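PDB 5XFM: alpha-glucosidase from Bacteroides thetaiotaomicron, which acts as a bifunctional glycoside hydrolase of family 97, cleaving beta-L-arabinopyranosides and alpha-galactosides. Local coordinates for residues A[150-155]-A[181-186]; A[167-172]-A[367-372]; A[387-392]-A[421-426]; A[604-609]-A[618-623]. The protein carries 1 engineered substitution. All coordinates share one frame; numbering follows the deposited sequence.

Contact 1: A[150-155]-A[181-186]; sequences EQTTTF and APMSDR
Ala181 pairs with Thr154 through two backbone bonds, Ala181 N to Thr154 O and Thr154 N to Ala181 O, both 2.9 Å. In this antiparallel hydrogen-bonded pair the methyl CB of Ala181 lies 3.6 Å from Thr154 OG1, on the same face. Strand 178-182 is an edge strand of the antiparallel sheet in the N-terminal domain of this family 97 hydrolase; strand 153-156 separates it from strand 197-200. Pro182 begins a type I turn that takes the chain away after Asp185, and its carbonyl O accepts from a water that also bonds Thr154 OG1. Met183 then folds back, setting CG 3.4 Å from Thr152 O and against Thr154 CG2. Its SD rests on Thr152 CB at 3.8 Å, and the bend at chi3, -43°, turns CE toward Glu150 O. An alanine in place of Met183 would probably open a gap beside Thr152 and Thr154 that the thioether now fills. Tyr232 of strand 231-235 touches both Thr154 and Met183.

Contact 2: A[167-172]-A[367-372]; sequences KRTKPS and YWNDIE
Lys167 and Thr169 pack snugly on Ile371, whose CD1 lies 3.6 Å from Lys167 CB and whose CG1 is equally close to Thr169 CG2. Beside this apolar patch, Asp370 N gives a nearly straight bond (164°) to Lys167 O at 3.2 Å. Asn369 OD1 accepts from Ile371 N, closing an Asx turn, while ND2 donates to a water. The exposed flank, formed by Arg168 and Asp370, is looser in its charges: only CD of the arginine comes close to Asp370 OD2, NE stays 4.1 Å from that oxygen, beyond a salt bridge, and Arg168 NH2 bonds Asn243 instead. An alanine in place of Lys167 would probably leave Asp370 O without the CG and CD that lie along it and Ile371 CD1 only partly covered. The contact joins two loops from different domains: 167-172, between strands 153-156 and 178-182 of the N-terminal domain, and 367-372, between strand 357-363 and helix 382-395 of the catalytic barrel, with Phe404 touching both Thr169 and Ile371.

Contact 3: A[387-392]-A[421-426]; sequences REMKWL and SDADDH
Met389 sends CG anti to its carbonyl carbon (chi1 -78°) and runs extended from there, which carries SD and CE across to the last turn of the neighbouring helix. His426 has the same kind of first torsion (chi1 -60°), and this swings its ring back between that turn and Met389. The two helices, 382-395 and 410-425, pack as neighbours in the catalytic domain, a TIM-type barrel, and strand 399-403 joins them along the chain.

The thioether lies against backbone as much as side chain: SD is 3.4 Å from Ala423 N and 3.6 Å from Asp422 CB, while CE meets Ala423 CB at 4.0 Å. Nearer its root, Met389 makes a CH-pi contact with His426. CB sits over one face of the imidazole, 3.7 Å from the ring centroid, whereas SD approaches the same ring obliquely. Lys390 adds its backbone N near CD2.

Ile400 of strand 399-403 also touches Met389, and Arg385 of the first helix forms a salt bridge with Asp422. What fixes the imidazole lies within its own segment, just past the end of the helix: a bond from His426 ND1 to Asp422 O limits the ring's freedom to rotate under Met389, 2.7 Å long and with ND1 above the plane of that carbonyl.

Contact 4: A[604-609]-A[618-623]; sequences VALYKD and TSLKVK
Val604 and Leu620 exchange two backbone hydrogen bonds, and Leu606 and Thr618 do the same, each 2.9 Å from N to O. The straightest are Leu606 N to Thr618 O (171°) and Val604 N to Leu620 O (170°). Between these pairs Ala605 and Ser619 form the non-hydrogen-bonded pair; there Ser619 CA makes a CH...O contact with Val604 O at 3.5 Å. Together the segments form a beta hairpin, strands 603-609 and 615-621, at the edge of the antiparallel sheet in the C-terminal domain; strand 636-641 flanks 603-609 and bonds to Ala605 and Tyr607. Side-chain packing lies on the face bearing Val604, Leu606, Thr618 and Leu620. Val604 and Leu620 run side by side, with Val604 CG2 3.9 Å from Leu620 CB and, farther along, 4.3 Å from Val622 CG2. Leu606 CD2 makes a looser apolar contact with Leu620 CB, 4.3 Å. Chi1 of Leu606 sends CG alongside Thr618 and chi2 (64°) turns CD2 to its OG1, a van der Waals neighbour at 3.7 Å; Ile638 and Cys640 also touch this leucine.

From the N terminus, the chain first lays down 150-155, then makes an excursion through 167-172 before returning to 181-186, which closes contact 1 over a 25-residue loop at the edge of the N-terminal sheet. In contact 2, 194 residues separate 167-172 from its partner 367-372, which comes after contact 1 has closed, so contacts 1 and 2 cross, and contact 2 ties that excursion to the catalytic barrel. Contact 3 opens after contact 2 has closed and joins two successive barrel helices; the centres of these two contacts are about 24 Å apart. Contact 4 follows last, a short hairpin closure confined to the C-terminal domain. None of the four touches another, and among them contact 2 alone bridges two domains.

Contact 1: A[150-155]-A[181-186]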
loop_
_atom_site.group_PDB
_atom_site.type_symbol
_atom_site.label_atom_id
_atom_site.label_comp_id
_atom_site.label_asym_id
_atom_site.label_seq_id
_atom_site.Cartn_x
_atom_site.Cartn_y
_atom_site.Cartn_z
ATOM N N GLU A 150 13.977 -16.397 -17.722
ATOM C CA GLU A 150 13.451 -17.748 -17.538
ATOM C C GLU A 150 13.423 -18.237 -16.086
ATOM O O GLU A 150 12.465 -18.879 -15.660
ATOM C CB GLU A 150 14.256 -18.693 -18.424
ATOM C CG GLU A 150 13.637 -18.802 -19.808
ATOM C CD GLU A 150 14.415 -19.694 -20.747
ATOM O OE1 GLU A 150 15.084 -20.634 -20.269
ATOM O OE2 GLU A 150 14.378 -19.434 -21.971
ATOM N N GLN A 151 14.482 -17.956 -15.337
ATOM C CA GLN A 151 14.635 -18.529 -14.002
ATOM C C GLN A 151 13.880 -17.728 -12.937
ATOM O O GLN A 151 14.027 -17.979 -11.742
ATOM C CB GLN A 151 16.115 -18.616 -13.619
ATOM C CG GLN A 151 16.777 -17.278 -13.315
ATOM C CD GLN A 151 17.179 -16.488 -14.554
ATOM O OE1 GLN A 151 16.701 -16.744 -15.661
ATOM N NE2 GLN A 151 18.058 -15.509 -14.364
ATOM N N THR A 152 13.082 -16.758 -13.373
ATOM C CA THR A 152 12.416 -15.840 -12.450
ATOM C C THR A 152 11.299 -16.507 -11.652
ATOM O O THR A 152 10.452 -17.189 -12.228
ATOM C CB THR A 152 11.810 -14.637 -13.197
ATOM O OG1 THR A 152 12.844 -13.920 -13.884
ATOM C CG2 THR A 152 11.090 -13.716 -12.224
ATOM N N THR A 153 11.293 -16.311 -10.333
ATOM C CA THR A 153 10.147 -16.744 -9.526
ATOM C C THR A 153 9.324 -15.547 -9.023
ATOM O O THR A 153 9.753 -14.397 -9.113
ATOM C CB THR A 153 10.576 -17.620 -8.333
ATOM O OG1 THR A 153 11.597 -16.956 -7.583
ATOM C CG2 THR A 153 11.102 -18.959 -8.827
ATOM N N THR A 154 8.129 -15.824 -8.512
ATOM C CA THR A 154 7.158 -14.765 -8.247
ATOM C C THR A 154 6.566 -14.787 -6.835
ATOM O O THR A 154 6.445 -15.840 -6.213
ATOM C CB THR A 154 5.988 -14.840 -9.256
ATOM O OG1 THR A 154 5.097 -15.890 -8.868
ATOM C CG2 THR A 154 6.497 -15.130 -10.668
ATOM N N PHE A 155 6.188 -13.605 -6.351
ATOM C CA PHE A 155 5.500 -13.434 -5.073
ATOM C C PHE A 155 4.245 -12.608 -5.333
ATOM O O PHE A 155 4.251 -11.383 -5.170
ATOM C CB PHE A 155 6.398 -12.741 -4.039
ATOM C CG PHE A 155 7.672 -13.490 -3.718
ATOM C CD1 PHE A 155 8.704 -13.575 -4.641
ATOM C CD2 PHE A 155 7.855 -14.067 -2.473
ATOM C CE1 PHE A 155 9.877 -14.252 -4.345
ATOM C CE2 PHE A 155 9.028 -14.742 -2.165
ATOM C CZ PHE A 155 10.040 -14.832 -3.103
ATOM N N ALA A 181 6.881 -18.755 -6.263
ATOM C CA ALA A 181 6.107 -19.570 -7.183
ATOM C C ALA A 181 6.746 -19.574 -8.566
ATOM O O ALA A 181 7.362 -18.589 -8.972
ATOM C CB ALA A 181 4.686 -19.058 -7.264
ATOM N N PRO A 182 6.610 -20.689 -9.296
ATOM C CA PRO A 182 7.054 -20.685 -10.693
ATOM C C PRO A 182 6.229 -19.691 -11.507
ATOM O O PRO A 182 5.063 -19.455 -11.161
ATOM C CB PRO A 182 6.807 -22.125 -11.161
ATOM C CG PRO A 182 6.579 -22.929 -9.912
ATOM C CD PRO A 182 6.054 -21.988 -8.880
ATOM N N MET A 183 6.832 -19.098 -12.536
ATOM C CA MET A 183 6.126 -18.165 -13.407
ATOM C C MET A 183 4.986 -18.859 -14.142
ATOM O O MET A 183 3.949 -18.254 -14.421
ATOM C CB MET A 183 7.080 -17.519 -14.422
ATOM C CG MET A 183 7.687 -16.210 -13.942
ATOM S SD MET A 183 8.606 -15.330 -15.216
ATOM C CE MET A 183 9.506 -16.672 -15.997
ATOM N N SER A 184 5.189 -20.134 -14.450
ATOM C CA SER A 184 4.214 -20.921 -15.200
ATOM C C SER A 184 2.919 -21.170 -14.420
ATOM O O SER A 184 1.933 -21.631 -14.988
ATOM C CB SER A 184 4.818 -22.263 -15.597
ATOM O OG SER A 184 4.939 -23.090 -14.453
ATOM N N ASP A 185 2.932 -20.910 -13.117
ATOM C CA ASP A 185 1.723 -21.093 -12.319
ATOM C C ASP A 185 0.567 -20.255 -12.840
ATOM O O ASP A 185 0.756 -19.145 -13.328
ATOM C CB ASP A 185 1.974 -20.760 -10.851
ATOM C CG ASP A 185 2.632 -21.898 -10.110
ATOM O OD1 ASP A 185 2.939 -22.919 -10.761
ATOM O OD2 ASP A 185 2.806 -21.791 -8.878
ATOM N N ARG A 186 -0.633 -20.807 -12.734
ATOM C CA ARG A 186 -1.842 -20.114 -13.152
ATOM C C ARG A 186 -2.482 -19.421 -11.946
ATOM O O ARG A 186 -2.460 -19.955 -10.835
ATOM C CB ARG A 186 -2.797 -21.112 -13.806
ATOM C CG ARG A 186 -4.267 -20.799 -13.686
ATOM C CD ARG A 186 -4.708 -19.694 -14.635
ATOM N NE ARG A 186 -6.129 -19.813 -14.962
ATOM C CZ ARG A 186 -7.105 -19.911 -14.062
ATOM N NH1 ARG A 186 -6.824 -19.894 -12.764
ATOM N NH2 ARG A 186 -8.370 -20.013 -14.459
HETATM O O HOH W 1 3.754 -17.218 -10.613
#

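Contact 2: A[167-172]-A[367-372]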
loop_
_atom_site.group_PDB
_atom_site.type_symbol
_atom_site.label_atom_id
_atom_site.label_comp_id
_atom_site.label_asym_id
_atom_site.label_seq_id
_atom_site.Cartn_x
_atom_site.Cartn_y
_atom_site.Cartn_z
ATOM N N LYS A 167 -21.302 -10.140 0.634
ATOM C CA LYS A 167 -22.289 -9.270 0.004
ATOM C C LYS A 167 -21.883 -8.802 -1.403
ATOM O O LYS A 167 -22.184 -7.669 -1.799
ATOM C CB LYS A 167 -22.555 -8.060 0.903
ATOM C CG LYS A 167 -23.008 -8.420 2.310
ATOM C CD LYS A 167 -24.369 -9.092 2.301
ATOM C CE LYS A 167 -24.826 -9.445 3.708
ATOM N NZ LYS A 167 -26.051 -10.293 3.684
ATOM N N ARG A 168 -21.235 -9.691 -2.157
ATOM C CA ARG A 168 -20.819 -9.405 -3.534
ATOM C C ARG A 168 -19.892 -8.192 -3.630
ATOM O O ARG A 168 -19.914 -7.471 -4.623
ATOM C CB ARG A 168 -22.062 -9.188 -4.415
ATOM C CG ARG A 168 -23.027 -10.381 -4.480
ATOM C CD ARG A 168 -24.308 -10.047 -5.258
ATOM N NE ARG A 168 -24.094 -9.487 -6.593
ATOM C CZ ARG A 168 -23.968 -10.206 -7.703
ATOM N NH1 ARG A 168 -24.032 -11.529 -7.656
ATOM N NH2 ARG A 168 -23.785 -9.600 -8.868
ATOM N N THR A 169 -19.070 -7.979 -2.604
ATOM C CA THR A 169 -18.190 -6.810 -2.548
ATOM C C THR A 169 -16.804 -6.962 -3.191
ATOM O O THR A 169 -16.042 -5.997 -3.232
ATOM C CB THR A 169 -17.968 -6.355 -1.099
ATOM O OG1 THR A 169 -17.572 -7.481 -0.309
ATOM C CG2 THR A 169 -19.239 -5.771 -0.527
ATOM N N LYS A 170 -16.466 -8.156 -3.672
ATOM C CA LYS A 170 -15.187 -8.345 -4.344
ATOM C C LYS A 170 -15.252 -7.849 -5.793
ATOM O O LYS A 170 -16.327 -7.852 -6.400
ATOM C CB LYS A 170 -14.747 -9.819 -4.267
ATOM C CG LYS A 170 -13.928 -10.089 -3.002
ATOM C CD LYS A 170 -13.565 -11.545 -2.792
ATOM C CE LYS A 170 -12.830 -11.697 -1.459
ATOM N NZ LYS A 170 -11.973 -12.913 -1.361
ATOM N N PRO A 171 -14.101 -7.432 -6.360
ATOM C CA PRO A 171 -12.742 -7.442 -5.791
ATOM C C PRO A 171 -12.512 -6.422 -4.683
ATOM O O PRO A 171 -13.118 -5.345 -4.702
ATOM C CB PRO A 171 -11.850 -7.113 -7.000
ATOM C CG PRO A 171 -12.719 -7.366 -8.218
ATOM C CD PRO A 171 -14.093 -6.982 -7.761
ATOM N N SER A 172 -11.632 -6.756 -3.741
ATOM C CA SER A 172 -11.334 -5.861 -2.622
ATOM C C SER A 172 -9.868 -5.955 -2.203
ATOM O O SER A 172 -9.499 -5.541 -1.103
ATOM C CB SER A 172 -12.248 -6.174 -1.426
ATOM O OG SER A 172 -12.292 -7.570 -1.152
ATOM N N TYR A 367 -25.018 1.688 -4.960
ATOM C CA TYR A 367 -25.745 0.962 -5.999
ATOM C C TYR A 367 -25.068 -0.248 -6.665
ATOM O O TYR A 367 -25.558 -0.721 -7.688
ATOM C CB TYR A 367 -26.153 1.952 -7.097
ATOM C CG TYR A 367 -24.995 2.640 -7.792
ATOM C CD1 TYR A 367 -24.289 2.000 -8.807
ATOM C CD2 TYR A 367 -24.616 3.931 -7.446
ATOM C CE1 TYR A 367 -23.230 2.618 -9.442
ATOM C CE2 TYR A 367 -23.558 4.559 -8.083
ATOM C CZ TYR A 367 -22.870 3.893 -9.080
ATOM O OH TYR A 367 -21.813 4.499 -9.724
ATOM N N TRP A 368 -24.004 -0.799 -6.091
ATOM C CA TRP A 368 -23.305 -1.865 -6.811
ATOM C C TRP A 368 -23.174 -3.192 -6.052
ATOM O O TRP A 368 -22.698 -4.182 -6.618
ATOM C CB TRP A 368 -21.907 -1.387 -7.228
ATOM C CG TRP A 368 -21.097 -0.846 -6.088
ATOM C CD1 TRP A 368 -20.297 -1.563 -5.243
ATOM C CD2 TRP A 368 -21.004 0.517 -5.666
ATOM N NE1 TRP A 368 -19.715 -0.736 -4.324
ATOM C CE2 TRP A 368 -20.130 0.550 -4.559
ATOM C CE3 TRP A 368 -21.571 1.715 -6.118
ATOM C CZ2 TRP A 368 -19.807 1.733 -3.899
ATOM C CZ3 TRP A 368 -21.259 2.883 -5.459
ATOM C CH2 TRP A 368 -20.380 2.886 -4.362
ATOM N N ASN A 369 -23.596 -3.221 -4.792
ATOM C CA ASN A 369 -23.500 -4.440 -3.997
ATOM C C ASN A 369 -24.691 -4.649 -3.059
ATOM O O ASN A 369 -25.670 -3.902 -3.112
ATOM C CB ASN A 369 -22.192 -4.443 -3.191
ATOM C CG ASN A 369 -22.093 -3.274 -2.210
ATOM O OD1 ASN A 369 -23.074 -2.884 -1.566
ATOM N ND2 ASN A 369 -20.894 -2.730 -2.076
ATOM N N ASP A 370 -24.565 -5.624 -2.160
ATOM C CA ASP A 370 -25.646 -5.981 -1.232
ATOM C C ASP A 370 -25.343 -5.647 0.226
ATOM O O ASP A 370 -25.846 -6.303 1.131
ATOM C CB ASP A 370 -25.976 -7.471 -1.330
ATOM C CG ASP A 370 -26.596 -7.851 -2.657
ATOM O OD1 ASP A 370 -27.369 -7.043 -3.219
ATOM O OD2 ASP A 370 -26.317 -8.969 -3.130
ATOM N N ILE A 371 -24.511 -4.640 0.450
ATOM C CA ILE A 371 -24.171 -4.215 1.801
ATOM C C ILE A 371 -25.369 -3.570 2.515
ATOM O O ILE A 371 -26.032 -2.689 1.960
ATOM C CB ILE A 371 -22.981 -3.234 1.772
ATOM C CG1 ILE A 371 -21.704 -3.992 1.397
ATOM C CG2 ILE A 371 -22.818 -2.528 3.107
ATOM C CD1 ILE A 371 -21.313 -5.064 2.406
ATOM N N GLU A 372 -25.649 -4.022 3.737
ATOM C CA GLU A 372 -26.697 -3.423 4.566
ATOM C C GLU A 372 -26.113 -2.611 5.700
ATOM O O GLU A 372 -26.702 -1.630 6.147
ATOM C CB GLU A 372 -27.655 -4.469 5.119
ATOM C CG GLU A 372 -28.708 -4.878 4.086
ATOM C CD GLU A 372 -29.666 -5.953 4.567
ATOM O OE1 GLU A 372 -30.893 -5.714 4.521
ATOM O OE2 GLU A 372 -29.200 -7.042 4.962
HETATM O O HOH W 2 -18.249 -3.603 -3.382
#

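Contact 3: A[387-392]-A[421-426]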
loop_
_atom_site.group_PDB
_atom_site.type_symbol
_atom_site.label_atom_id
_atom_site.label_comp_id
_atom_site.label_asym_id
_atom_site.label_seq_id
_atom_site.Cartn_x
_atom_site.Cartn_y
_atom_site.Cartn_z
ATOM N N ARG A 387 -23.809 17.184 2.518
ATOM C CA ARG A 387 -24.703 17.380 3.668
ATOM C C ARG A 387 -24.162 16.648 4.912
ATOM O O ARG A 387 -24.023 17.219 6.017
ATOM C CB ARG A 387 -26.109 16.893 3.317
ATOM C CG ARG A 387 -27.139 17.026 4.430
ATOM C CD ARG A 387 -28.527 16.662 3.914
ATOM N NE ARG A 387 -28.931 17.571 2.844
ATOM C CZ ARG A 387 -29.339 17.182 1.640
ATOM N NH1 ARG A 387 -29.407 15.892 1.348
ATOM N NH2 ARG A 387 -29.671 18.084 0.722
ATOM N N GLU A 388 -23.815 15.384 4.696
ATOM C CA GLU A 388 -23.261 14.540 5.738
ATOM C C GLU A 388 -22.007 15.146 6.335
ATOM O O GLU A 388 -21.899 15.275 7.550
ATOM C CB GLU A 388 -22.957 13.149 5.182
ATOM C CG GLU A 388 -22.637 12.110 6.239
ATOM C CD GLU A 388 -23.857 11.672 7.024
ATOM O OE1 GLU A 388 -24.991 11.862 6.531
ATOM O OE2 GLU A 388 -23.678 11.130 8.133
ATOM N N MET A 389 -21.091 15.569 5.467
ATOM C CA MET A 389 -19.783 16.074 5.876
ATOM C C MET A 389 -19.876 17.427 6.588
ATOM O O MET A 389 -19.045 17.753 7.439
ATOM C CB MET A 389 -18.858 16.171 4.659
ATOM C CG MET A 389 -18.272 14.829 4.217
ATOM S SD MET A 389 -17.293 14.895 2.686
ATOM C CE MET A 389 -16.879 13.160 2.491
ATOM N N LYS A 390 -20.872 18.219 6.211
ATOM C CA LYS A 390 -21.216 19.430 6.947
ATOM C C LYS A 390 -21.608 19.072 8.375
ATOM O O LYS A 390 -21.153 19.711 9.336
ATOM C CB LYS A 390 -22.359 20.182 6.257
ATOM C CG LYS A 390 -22.733 21.484 6.938
ATOM C CD LYS A 390 -22.469 22.674 6.025
ATOM C CE LYS A 390 -23.175 23.936 6.524
ATOM N NZ LYS A 390 -24.644 23.757 6.702
ATOM N N TRP A 391 -22.478 18.069 8.510
ATOM C CA TRP A 391 -22.839 17.585 9.848
ATOM C C TRP A 391 -21.595 17.123 10.629
ATOM O O TRP A 391 -21.384 17.535 11.780
ATOM C CB TRP A 391 -23.867 16.452 9.761
ATOM C CG TRP A 391 -24.212 15.825 11.084
ATOM C CD1 TRP A 391 -25.000 16.364 12.065
ATOM C CD2 TRP A 391 -23.806 14.533 11.563
ATOM N NE1 TRP A 391 -25.097 15.493 13.127
ATOM C CE2 TRP A 391 -24.377 14.361 12.843
ATOM C CE3 TRP A 391 -23.018 13.507 11.036
ATOM C CZ2 TRP A 391 -24.176 13.208 13.601
ATOM C CZ3 TRP A 391 -22.816 12.360 11.788
ATOM C CH2 TRP A 391 -23.393 12.221 13.057
ATOM N N LEU A 392 -20.770 16.287 9.996
ATOM C CA LEU A 392 -19.549 15.776 10.623
ATOM C C LEU A 392 -18.679 16.904 11.139
ATOM O O LEU A 392 -18.258 16.886 12.299
ATOM C CB LEU A 392 -18.721 14.920 9.648
ATOM C CG LEU A 392 -19.014 13.435 9.365
ATOM C CD1 LEU A 392 -20.450 13.172 9.090
ATOM C CD2 LEU A 392 -18.202 12.926 8.198
ATOM N N SER A 421 -12.008 14.846 -1.936
ATOM C CA SER A 421 -12.035 16.284 -2.166
ATOM C C SER A 421 -13.097 16.976 -1.279
ATOM O O SER A 421 -12.824 18.008 -0.645
ATOM C CB SER A 421 -12.280 16.557 -3.653
ATOM O OG SER A 421 -12.137 17.925 -3.963
ATOM N N ASP A 422 -14.306 16.417 -1.243
ATOM C CA ASP A 422 -15.352 16.945 -0.353
ATOM C C ASP A 422 -14.906 16.837 1.119
ATOM O O ASP A 422 -15.119 17.752 1.941
ATOM C CB ASP A 422 -16.674 16.205 -0.574
ATOM C CG ASP A 422 -17.337 16.564 -1.903
ATOM O OD1 ASP A 422 -17.017 17.631 -2.477
ATOM O OD2 ASP A 422 -18.186 15.779 -2.372
ATOM N N ALA A 423 -14.277 15.710 1.436
ATOM C CA ALA A 423 -13.731 15.489 2.765
ATOM C C ALA A 423 -12.775 16.600 3.145
ATOM O O ALA A 423 -12.913 17.200 4.214
ATOM C CB ALA A 423 -13.026 14.144 2.845
ATOM N N ASP A 424 -11.806 16.880 2.276
ATOM C CA ASP A 424 -10.873 17.954 2.572
ATOM C C ASP A 424 -11.579 19.280 2.726
ATOM O O ASP A 424 -11.180 20.095 3.556
ATOM C CB ASP A 424 -9.804 18.112 1.503
ATOM C CG ASP A 424 -8.815 19.207 1.866
ATOM O OD1 ASP A 424 -8.061 19.000 2.843
ATOM O OD2 ASP A 424 -8.836 20.287 1.228
ATOM N N ASP A 425 -12.608 19.516 1.917
ATOM C CA ASP A 425 -13.384 20.747 2.069
ATOM C C ASP A 425 -14.019 20.830 3.464
ATOM O O ASP A 425 -14.291 21.919 3.965
ATOM C CB ASP A 425 -14.465 20.851 0.995
ATOM C CG ASP A 425 -13.893 21.173 -0.377
ATOM O OD1 ASP A 425 -12.788 21.746 -0.440
ATOM O OD2 ASP A 425 -14.553 20.858 -1.391
ATOM N N HIS A 426 -14.253 19.680 4.095
ATOM C CA HIS A 426 -14.825 19.702 5.440
ATOM C C HIS A 426 -13.852 19.262 6.528
ATOM O O HIS A 426 -14.271 18.813 7.591
ATOM C CB HIS A 426 -16.074 18.834 5.475
ATOM C CG HIS A 426 -17.131 19.293 4.523
ATOM N ND1 HIS A 426 -17.187 18.868 3.212
ATOM C CD2 HIS A 426 -18.157 20.161 4.682
ATOM C CE1 HIS A 426 -18.211 19.443 2.610
ATOM N NE2 HIS A 426 -18.817 20.231 3.480
#

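Contact 4: A[604-609]-A[618-623]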
loop_
_atom_site.group_PDB
_atom_site.type_symbol
_atom_site.label_atom_id
_atom_site.label_comp_id
_atom_site.label_asym_id
_atom_site.label_seq_id
_atom_site.Cartn_x
_atom_site.Cartn_y
_atom_site.Cartn_z
ATOM N N VAL A 604 20.837 0.590 24.148
ATOM C CA VAL A 604 19.499 0.587 23.582
ATOM C C VAL A 604 18.533 -0.184 24.471
ATOM O O VAL A 604 18.940 -1.088 25.210
ATOM C CB VAL A 604 19.487 -0.023 22.163
ATOM C CG1 VAL A 604 20.379 0.780 21.232
ATOM C CG2 VAL A 604 19.930 -1.478 22.200
ATOM N N ALA A 605 17.253 0.179 24.389
ATOM C CA ALA A 605 16.195 -0.569 25.062
ATOM C C ALA A 605 15.848 -1.788 24.224
ATOM O O ALA A 605 15.554 -1.663 23.034
ATOM C CB ALA A 605 14.965 0.302 25.280
ATOM N N LEU A 606 15.877 -2.965 24.841
ATOM C CA LEU A 606 15.676 -4.198 24.093
ATOM C C LEU A 606 14.430 -4.964 24.530
ATOM O O LEU A 606 14.305 -5.378 25.683
ATOM C CB LEU A 606 16.908 -5.096 24.234
ATOM C CG LEU A 606 16.770 -6.535 23.740
ATOM C CD1 LEU A 606 16.529 -6.546 22.246
ATOM C CD2 LEU A 606 17.995 -7.366 24.103
ATOM N N TYR A 607 13.524 -5.162 23.578
ATOM C CA TYR A 607 12.338 -5.981 23.756
ATOM C C TYR A 607 12.604 -7.319 23.095
ATOM O O TYR A 607 12.954 -7.378 21.913
ATOM C CB TYR A 607 11.100 -5.314 23.149
ATOM C CG TYR A 607 10.709 -4.021 23.825
ATOM C CD1 TYR A 607 11.386 -2.840 23.558
ATOM C CD2 TYR A 607 9.670 -3.987 24.743
ATOM C CE1 TYR A 607 11.032 -1.661 24.182
ATOM C CE2 TYR A 607 9.310 -2.816 25.370
ATOM C CZ TYR A 607 9.991 -1.656 25.088
ATOM O OH TYR A 607 9.626 -0.486 25.717
ATOM N N LYS A 608 12.436 -8.387 23.860
ATOM C CA LYS A 608 12.824 -9.709 23.402
ATOM C C LYS A 608 11.859 -10.768 23.945
ATOM O O LYS A 608 11.207 -10.549 24.961
ATOM C CB LYS A 608 14.278 -9.956 23.837
ATOM C CG LYS A 608 14.730 -11.386 24.029
ATOM C CD LYS A 608 16.091 -11.404 24.705
ATOM C CE LYS A 608 16.645 -12.809 24.814
ATOM N NZ LYS A 608 17.999 -12.803 25.432
ATOM N N ASP A 609 11.773 -11.918 23.283
ATOM C CA ASP A 609 11.013 -13.034 23.836
ATOM C C ASP A 609 11.906 -13.721 24.849
ATOM O O ASP A 609 13.059 -14.016 24.545
ATOM C CB ASP A 609 10.593 -14.034 22.749
ATOM C CG ASP A 609 9.852 -13.384 21.583
ATOM O OD1 ASP A 609 8.898 -12.613 21.821
ATOM O OD2 ASP A 609 10.225 -13.655 20.419
ATOM N N THR A 618 14.920 -5.401 28.518
ATOM C CA THR A 618 16.228 -5.249 29.139
ATOM C C THR A 618 16.987 -4.122 28.453
ATOM O O THR A 618 16.412 -3.364 27.670
ATOM C CB THR A 618 17.050 -6.545 29.069
ATOM O OG1 THR A 618 17.127 -6.989 27.710
ATOM C CG2 THR A 618 16.402 -7.627 29.897
ATOM N N SER A 619 18.280 -4.015 28.744
ATOM C CA SER A 619 19.133 -3.052 28.058
ATOM C C SER A 619 20.220 -3.791 27.297
ATOM O O SER A 619 20.591 -4.908 27.664
ATOM C CB SER A 619 19.768 -2.072 29.042
ATOM O OG SER A 619 20.854 -2.681 29.719
ATOM N N LEU A 620 20.732 -3.172 26.237
ATOM C CA LEU A 620 21.802 -3.786 25.465
ATOM C C LEU A 620 22.829 -2.757 24.996
ATOM O O LEU A 620 22.489 -1.796 24.308
ATOM C CB LEU A 620 21.226 -4.536 24.260
ATOM C CG LEU A 620 22.219 -5.240 23.331
ATOM C CD1 LEU A 620 22.966 -6.338 24.079
ATOM C CD2 LEU A 620 21.522 -5.799 22.096
ATOM N N LYS A 621 24.084 -2.962 25.388
ATOM C CA LYS A 621 25.187 -2.110 24.948
ATOM C C LYS A 621 25.699 -2.525 23.581
ATOM O O LYS A 621 26.174 -3.647 23.394
ATOM C CB LYS A 621 26.347 -2.129 25.948
ATOM C CG LYS A 621 26.177 -1.217 27.154
ATOM C CD LYS A 621 25.064 -1.618 28.102
ATOM C CE LYS A 621 24.979 -0.601 29.233
ATOM N NZ LYS A 621 23.891 -0.868 30.207
ATOM N N VAL A 622 25.601 -1.610 22.623
ATOM C CA VAL A 622 26.103 -1.862 21.283
ATOM C C VAL A 622 27.437 -1.133 21.149
ATOM O O VAL A 622 27.513 0.080 21.327
ATOM C CB VAL A 622 25.104 -1.390 20.213
ATOM C CG1 VAL A 622 25.679 -1.582 18.814
ATOM C CG2 VAL A 622 23.785 -2.136 20.367
ATOM N N LYS A 623 28.485 -1.893 20.850
ATOM C CA LYS A 623 29.850 -1.369 20.789
ATOM C C LYS A 623 30.072 -0.530 19.516
ATOM O O LYS A 623 29.304 -0.641 18.567
ATOM C CB LYS A 623 30.838 -2.539 20.926
ATOM C CG LYS A 623 32.311 -2.246 20.676
ATOM C CD LYS A 623 32.771 -1.194 21.684
ATOM C CE LYS A 623 34.143 -1.461 22.235
ATOM N NZ LYS A 623 33.994 -2.095 23.579
#